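Local coordinates for protein glutamate--LysW ligase ArgX (Sulfolobus tokodaii, PDB 3VPB) that probably joins the amino group of glutamate to the C-terminal glutamate side chain of the carrier protein LysW, at the cost of ATP, in arginine biosynthesis, at residues G188-N193 against K258-A263; S235-E240 against E250-P255. One frame throughout, in Å; residues are numbered along the deposited sequence.

Contact 1 (G188-N193 against K258-A263); sequences GCYARN and KGFMVA. With GLU (glutamic acid), chain M; SO4 (sulfate ion), chain P.
Tyr190, on strand 188-193, packs across helix 258-263, from Gly259 to Ala263, through apolar contacts. Its CB meets the methyl of Ala263, CB to CB 3.5 Å. Further out, the ring lies against backbone of the helix: Gly259 C sits over one face, and Tyr190 CE1 comes within 3.4 Å of Phe260 CA. The Phe260 ring is turned 83° from the Tyr190 ring, and the two meet obliquely through their CD1 atoms. With CG of Phe260 opposite the backbone N (chi1 -169°), the far edge of its ring comes up to Gly188. There the carbonyl O of Gly188 approaches the ring edge, 3.2 Å from Phe260 CE1.

The polar contacts run through the bound glutamate. The Tyr190 hydroxyl donates to OE2 of the ligand at 2.7 Å. The backbone N of Phe260 donates to the same oxygen, and Gly259 N gives a straighter bond to OE1 (160°). Arg192 reaches the other end of the ligand, where its NH2 donates to the glutamate O at 2.9 Å. The same NH2 has a weak bond to the sulfate.

Gly259 and Phe260 form the motif thought to set ArgX substrate specificity. The ligand's side-chain carboxylate is gripped by two backbone N-H groups and one hydroxyl, consistent with recognition of the substrate through that carboxylate.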
loop_
_atom_site.group_PDB
_atom_site.type_symbol
_atom_site.label_atom_id
_atom_site.label_comp_id
_atom_site.label_asym_id
_atom_site.label_seq_id
_atom_site.Cartn_x
_atom_site.Cartn_y
_atom_site.Cartn_z
ATOM N N GLY B 188 -32.110 9.760 -19.422
ATOM C CA GLY B 188 -32.634 8.439 -19.714
ATOM C C GLY B 188 -32.145 7.449 -18.677
ATOM O O GLY B 188 -31.300 7.789 -17.837
ATOM N N CYS B 189 -32.680 6.231 -18.765
ATOM C CA CYS B 189 -32.352 5.138 -17.843
ATOM C C CYS B 189 -32.298 3.844 -18.612
ATOM O O CYS B 189 -32.939 3.687 -19.664
ATOM C CB CYS B 189 -33.412 4.987 -16.734
ATOM S SG CYS B 189 -33.662 6.366 -15.620
ATOM N N TYR B 190 -31.545 2.889 -18.088
ATOM C CA TYR B 190 -31.581 1.563 -18.644
ATOM C C TYR B 190 -31.269 0.559 -17.529
ATOM O O TYR B 190 -30.920 0.956 -16.400
ATOM C CB TYR B 190 -30.657 1.431 -19.865
ATOM C CG TYR B 190 -29.208 1.277 -19.529
ATOM C CD1 TYR B 190 -28.450 2.375 -19.158
ATOM C CD2 TYR B 190 -28.593 0.022 -19.577
ATOM C CE1 TYR B 190 -27.113 2.239 -18.843
ATOM C CE2 TYR B 190 -27.279 -0.118 -19.279
ATOM C CZ TYR B 190 -26.544 0.999 -18.908
ATOM O OH TYR B 190 -25.229 0.860 -18.581
ATOM N N ALA B 191 -31.410 -0.725 -17.841
ATOM C CA ALA B 191 -31.125 -1.790 -16.896
ATOM C C ALA B 191 -29.779 -2.432 -17.203
ATOM O O ALA B 191 -29.501 -2.750 -18.352
ATOM C CB ALA B 191 -32.224 -2.861 -16.978
ATOM N N ARG B 192 -28.967 -2.638 -16.171
ATOM C CA ARG B 192 -27.732 -3.431 -16.290
ATOM C C ARG B 192 -28.030 -4.795 -15.697
ATOM O O ARG B 192 -28.221 -4.906 -14.469
ATOM C CB ARG B 192 -26.604 -2.772 -15.500
ATOM C CG ARG B 192 -26.141 -1.450 -16.063
ATOM C CD ARG B 192 -25.036 -0.842 -15.222
ATOM N NE ARG B 192 -25.534 -0.447 -13.904
ATOM C CZ ARG B 192 -24.861 0.321 -13.041
ATOM N NH1 ARG B 192 -25.408 0.629 -11.868
ATOM N NH2 ARG B 192 -23.648 0.790 -13.345
ATOM N N ASN B 193 -28.076 -5.820 -16.551
ATOM C CA ASN B 193 -28.453 -7.173 -16.113
ATOM C C ASN B 193 -27.250 -7.954 -15.668
ATOM O O ASN B 193 -26.260 -8.034 -16.386
ATOM C CB ASN B 193 -29.207 -7.905 -17.225
ATOM C CG ASN B 193 -30.510 -7.210 -17.567
ATOM O OD1 ASN B 193 -31.509 -7.382 -16.868
ATOM N ND2 ASN B 193 -30.492 -6.374 -18.613
ATOM N N LYS B 258 -21.066 3.904 -22.496
ATOM C CA LYS B 258 -21.138 2.955 -23.627
ATOM C C LYS B 258 -22.347 2.021 -23.539
ATOM O O LYS B 258 -22.982 1.719 -24.558
ATOM C CB LYS B 258 -19.867 2.113 -23.750
ATOM C CG LYS B 258 -18.757 2.801 -24.522
ATOM C CD LYS B 258 -17.671 1.795 -24.886
ATOM C CE LYS B 258 -16.827 1.464 -23.679
ATOM N NZ LYS B 258 -16.309 0.084 -23.765
ATOM N N GLY B 259 -22.635 1.548 -22.334
ATOM C CA GLY B 259 -23.815 0.724 -22.066
ATOM C C GLY B 259 -25.095 1.509 -22.256
ATOM O O GLY B 259 -26.057 1.016 -22.871
ATOM N N PHE B 260 -25.094 2.743 -21.749
ATOM C CA PHE B 260 -26.252 3.636 -21.865
ATOM C C PHE B 260 -26.606 3.773 -23.333
ATOM O O PHE B 260 -27.794 3.644 -23.717
ATOM C CB PHE B 260 -25.908 4.984 -21.227
ATOM C CG PHE B 260 -27.063 5.905 -21.041
ATOM C CD1 PHE B 260 -27.788 5.915 -19.846
ATOM C CD2 PHE B 260 -27.380 6.819 -22.028
ATOM C CE1 PHE B 260 -28.851 6.806 -19.677
ATOM C CE2 PHE B 260 -28.433 7.704 -21.874
ATOM C CZ PHE B 260 -29.157 7.717 -20.696
ATOM N N MET B 261 -25.585 4.015 -24.152
ATOM C CA MET B 261 -25.805 4.194 -25.600
ATOM C C MET B 261 -26.384 2.962 -26.295
ATOM O O MET B 261 -27.292 3.093 -27.105
ATOM C CB MET B 261 -24.552 4.689 -26.306
ATOM C CG MET B 261 -24.262 6.136 -26.003
ATOM S SD MET B 261 -22.733 6.656 -26.779
ATOM C CE MET B 261 -23.340 6.748 -28.486
ATOM N N VAL B 262 -25.901 1.773 -25.965
ATOM C CA VAL B 262 -26.475 0.584 -26.609
ATOM C C VAL B 262 -27.935 0.360 -26.202
ATOM O O VAL B 262 -28.736 -0.134 -27.002
ATOM C CB VAL B 262 -25.635 -0.712 -26.416
ATOM C CG1 VAL B 262 -24.200 -0.478 -26.743
ATOM C CG2 VAL B 262 -25.772 -1.266 -25.016
ATOM N N ALA B 263 -28.298 0.735 -24.983
ATOM C CA ALA B 263 -29.650 0.474 -24.533
ATOM C C ALA B 263 -30.658 1.527 -24.990
ATOM O O ALA B 263 -31.769 1.175 -25.382
ATOM C CB ALA B 263 -29.699 0.282 -23.027
HETATM N N GLU M . -19.258 2.338 -15.010
HETATM C CA GLU M . -20.554 1.820 -15.526
HETATM C C GLU M . -20.584 0.313 -15.390
HETATM O O GLU M . -21.689 -0.242 -15.237
HETATM C CB GLU M . -20.754 2.213 -16.999
HETATM C CG GLU M . -22.149 1.923 -17.525
HETATM C CD GLU M . -22.341 2.323 -18.988
HETATM O OE1 GLU M . -21.397 2.138 -19.798
HETATM O OE2 GLU M . -23.458 2.814 -19.309
HETATM O OXT GLU M . -19.536 -0.369 -15.458
HETATM S S SO4 P . -20.033 2.525 -11.588
HETATM O O1 SO4 P . -19.216 3.046 -10.485
HETATM O O2 SO4 P . -19.271 1.498 -12.273
HETATM O O3 SO4 P . -21.356 2.008 -11.170
HETATM O O4 SO4 P . -20.219 3.594 -12.567
#

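Contact 2 (S235-E240 against E250-P255); sequences SIDILE and ELNDVP. With MG (magnesium ion), chain N; ZN (zinc ion), chain O; ADP (adenosine-5'-diphosphate), chain L.
Glu250 and Asp237 form an antiparallel hydrogen-bonded pair, and their side chains lie side by side. Asp237 N donates to Glu250 O at 2.9 Å, nearly straight (176°). The two carboxylates meet at the magnesium ion, bound by Asp237 OD2 and Glu250 OE1, each at 2.1 Å. Asp237 OD2 is also hydrogen-bonded to Arg192, and OD1 pairs with Arg178. Glu250 OE1 also bridges to the zinc ion, which OE2 binds more loosely. ADP gives two phosphate oxygens to magnesium and one to zinc, and each metal also holds a water.

Leu251 faces the other side of the sheet, beside Ile236, with CD2 3.9 Å from Ile236 CG1. Asn252 exchanges two backbone bonds with Ser235. Its OD1 binds zinc at 2.4 Å, while ND2 donates to Ser235 OG at 3.2 Å and more weakly to Glu250 OE1. Ser235 OG is also hydrogen-bonded to Glu56 of the LysW chain. Replacing Ser235 with an alanine would probably leave Glu56 of LysW and Asn252 ND2 without this shared partner, the amide then held mainly by zinc. Beyond the strand, Pro255 CB packs on Ser235 CB.

Acidic and amide side chains on adjacent strands, holding two metals against nucleotide phosphates, are characteristic of the ATP-grasp active site.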
loop_
_atom_site.group_PDB
_atom_site.type_symbol
_atom_site.label_atom_id
_atom_site.label_comp_id
_atom_site.label_asym_id
_atom_site.label_seq_id
_atom_site.Cartn_x
_atom_site.Cartn_y
_atom_site.Cartn_z
ATOM N N SER B 235 -24.160 10.240 -13.387
ATOM C CA SER B 235 -24.965 9.030 -13.453
ATOM C C SER B 235 -25.487 8.675 -12.068
ATOM O O SER B 235 -24.971 9.141 -11.029
ATOM C CB SER B 235 -24.187 7.858 -14.086
ATOM O OG SER B 235 -23.103 7.501 -13.268
ATOM N N ILE B 236 -26.555 7.881 -12.061
ATOM C CA ILE B 236 -27.200 7.473 -10.830
ATOM C C ILE B 236 -27.474 5.976 -10.934
ATOM O O ILE B 236 -27.941 5.487 -11.990
ATOM C CB ILE B 236 -28.554 8.198 -10.610
ATOM C CG1 ILE B 236 -28.456 9.710 -10.858
ATOM C CG2 ILE B 236 -29.061 7.972 -9.176
ATOM C CD1 ILE B 236 -28.527 10.188 -12.367
ATOM N N ASP B 237 -27.164 5.259 -9.849
ATOM C CA ASP B 237 -27.443 3.838 -9.738
ATOM C C ASP B 237 -28.642 3.676 -8.809
ATOM O O ASP B 237 -28.657 4.204 -7.682
ATOM C CB ASP B 237 -26.266 3.052 -9.108
ATOM C CG ASP B 237 -25.012 2.999 -9.972
ATOM O OD1 ASP B 237 -24.809 3.834 -10.867
ATOM O OD2 ASP B 237 -24.178 2.071 -9.733
ATOM N N ILE B 238 -29.637 2.919 -9.272
ATOM C CA ILE B 238 -30.819 2.631 -8.454
ATOM C C ILE B 238 -31.077 1.121 -8.324
ATOM O O ILE B 238 -30.892 0.359 -9.272
ATOM C CB ILE B 238 -32.054 3.381 -9.021
ATOM C CG1 ILE B 238 -31.911 4.870 -8.688
ATOM C CG2 ILE B 238 -33.384 2.796 -8.460
ATOM C CD1 ILE B 238 -32.828 5.777 -9.481
ATOM N N LEU B 239 -31.436 0.704 -7.105
ATOM C CA LEU B 239 -31.791 -0.670 -6.801
ATOM C C LEU B 239 -33.288 -0.751 -6.559
ATOM O O LEU B 239 -33.925 0.236 -6.142
ATOM C CB LEU B 239 -31.057 -1.171 -5.553
ATOM C CG LEU B 239 -29.530 -1.205 -5.673
ATOM C CD1 LEU B 239 -28.895 -1.261 -4.285
ATOM C CD2 LEU B 239 -29.151 -2.388 -6.551
ATOM N N GLU B 240 -33.855 -1.928 -6.808
ATOM C CA GLU B 240 -35.317 -2.105 -6.670
ATOM C C GLU B 240 -35.588 -3.040 -5.504
ATOM O O GLU B 240 -35.161 -4.218 -5.531
ATOM C CB GLU B 240 -35.908 -2.675 -7.958
ATOM C CG GLU B 240 -35.706 -1.746 -9.159
ATOM C CD GLU B 240 -35.813 -2.473 -10.484
ATOM O OE1 GLU B 240 -34.858 -3.183 -10.877
ATOM O OE2 GLU B 240 -36.852 -2.319 -11.155
ATOM N N GLU B 250 -26.033 4.937 -5.525
ATOM C CA GLU B 250 -24.898 5.868 -5.641
ATOM C C GLU B 250 -25.103 6.833 -6.790
ATOM O O GLU B 250 -26.007 6.653 -7.602
ATOM C CB GLU B 250 -23.573 5.141 -5.829
ATOM C CG GLU B 250 -23.460 4.387 -7.157
ATOM C CD GLU B 250 -22.018 4.210 -7.590
ATOM O OE1 GLU B 250 -21.772 3.413 -8.539
ATOM O OE2 GLU B 250 -21.139 4.904 -7.007
ATOM N N LEU B 251 -24.246 7.844 -6.845
ATOM C CA LEU B 251 -24.141 8.721 -8.002
ATOM C C LEU B 251 -22.710 8.736 -8.455
ATOM O O LEU B 251 -21.827 8.443 -7.665
ATOM C CB LEU B 251 -24.598 10.151 -7.660
ATOM C CG LEU B 251 -26.125 10.324 -7.561
ATOM C CD1 LEU B 251 -26.612 10.075 -6.139
ATOM C CD2 LEU B 251 -26.571 11.679 -8.053
ATOM N N ASN B 252 -22.460 9.043 -9.720
ATOM C CA ASN B 252 -21.088 9.056 -10.214
ATOM C C ASN B 252 -20.785 10.340 -10.954
ATOM O O ASN B 252 -21.598 10.793 -11.770
ATOM C CB ASN B 252 -20.832 7.846 -11.107
ATOM C CG ASN B 252 -21.111 6.510 -10.387
ATOM O OD1 ASN B 252 -20.254 5.993 -9.676
ATOM N ND2 ASN B 252 -22.309 5.957 -10.586
ATOM N N ASP B 253 -19.593 10.887 -10.705
ATOM C CA ASP B 253 -19.225 12.216 -11.195
ATOM C C ASP B 253 -18.487 12.288 -12.534
ATOM O O ASP B 253 -18.411 13.368 -13.132
ATOM C CB ASP B 253 -18.464 12.993 -10.116
ATOM C CG ASP B 253 -17.252 12.240 -9.592
ATOM O OD1 ASP B 253 -16.318 12.004 -10.382
ATOM O OD2 ASP B 253 -17.218 11.917 -8.375
ATOM N N VAL B 254 -17.939 11.168 -13.000
ATOM C CA VAL B 254 -17.330 11.083 -14.341
ATOM C C VAL B 254 -17.970 9.910 -15.077
ATOM O O VAL B 254 -17.369 8.826 -15.224
ATOM C CB VAL B 254 -15.785 10.941 -14.319
ATOM C CG1 VAL B 254 -15.218 11.033 -15.759
ATOM C CG2 VAL B 254 -15.120 12.052 -13.464
ATOM N N PRO B 255 -19.200 10.112 -15.539
ATOM C CA PRO B 255 -19.947 8.917 -15.966
ATOM C C PRO B 255 -19.444 8.282 -17.251
ATOM O O PRO B 255 -19.006 8.970 -18.171
ATOM C CB PRO B 255 -21.390 9.413 -16.120
ATOM C CG PRO B 255 -21.332 10.894 -16.111
ATOM C CD PRO B 255 -19.999 11.353 -15.593
HETATM MG MG MG N . -22.230 1.524 -9.297
HETATM ZN ZN ZN O . -19.711 3.935 -8.673
HETATM P PB ADP L . -19.568 0.973 -7.689
HETATM O O1B ADP L . -19.317 2.422 -7.496
HETATM O O2B ADP L . -20.358 0.593 -8.930
HETATM O O3B ADP L . -18.381 0.075 -7.489
HETATM P PA ADP L . -22.030 0.179 -6.365
HETATM O O1A ADP L . -22.445 0.510 -4.935
HETATM O O2A ADP L . -22.757 0.720 -7.576
HETATM O O3A ADP L . -20.468 0.556 -6.417
HETATM O "O5'" ADP L . -22.022 -1.425 -6.446
HETATM C "C5'" ADP L . -21.720 -2.157 -7.634
HETATM C "C4'" ADP L . -22.774 -3.225 -7.859
HETATM O "O4'" ADP L . -22.889 -4.018 -6.673
HETATM C "C3'" ADP L . -24.154 -2.593 -8.065
HETATM O "O3'" ADP L . -24.398 -2.337 -9.454
HETATM C "C2'" ADP L . -25.088 -3.652 -7.531
HETATM O "O2'" ADP L . -25.307 -4.670 -8.517
HETATM C "C1'" ADP L . -24.277 -4.264 -6.419
HETATM N N9 ADP L . -24.626 -3.654 -5.123
HETATM C C8 ADP L . -23.958 -2.678 -4.456
HETATM N N7 ADP L . -24.575 -2.446 -3.288
HETATM C C5 ADP L . -25.634 -3.277 -3.206
HETATM C C6 ADP L . -26.718 -3.526 -2.248
HETATM N N6 ADP L . -26.759 -2.841 -1.090
HETATM N N1 ADP L . -27.612 -4.522 -2.525
HETATM C C2 ADP L . -27.572 -5.229 -3.660
HETATM N N3 ADP L . -26.614 -5.015 -4.597
HETATM C C4 ADP L . -25.659 -4.064 -4.410
HETATM O O HOH W 1 -22.853 -0.215 -10.357
HETATM O O HOH W 2 -17.972 5.007 -8.188
#

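How the contacts relate
Contacts 1 and 2 have centres about 12 Å apart. Strand 188-193 of contact 1 and both strands of contact 2 belong to one antiparallel sheet, in which strand 175-182 lies between strands 185-193 and 233-241. The contacts touch directly through a salt bridge, Arg192 NH1 to Asp237 OD2 at 2.9 Å. Asp237 also binds magnesium, so this arginine links the glutamate site of contact 1 to the metal site of contact 2. Arg178 adds a second tie: it pairs with Asp237 and is hydrogen-bonded to the sulfate. Glu56 of the LysW chain, met in contact 2, also bonds to the glutamate ligand. The two contacts thus hold amino-acid substrate, carrier and nucleotide in one active site.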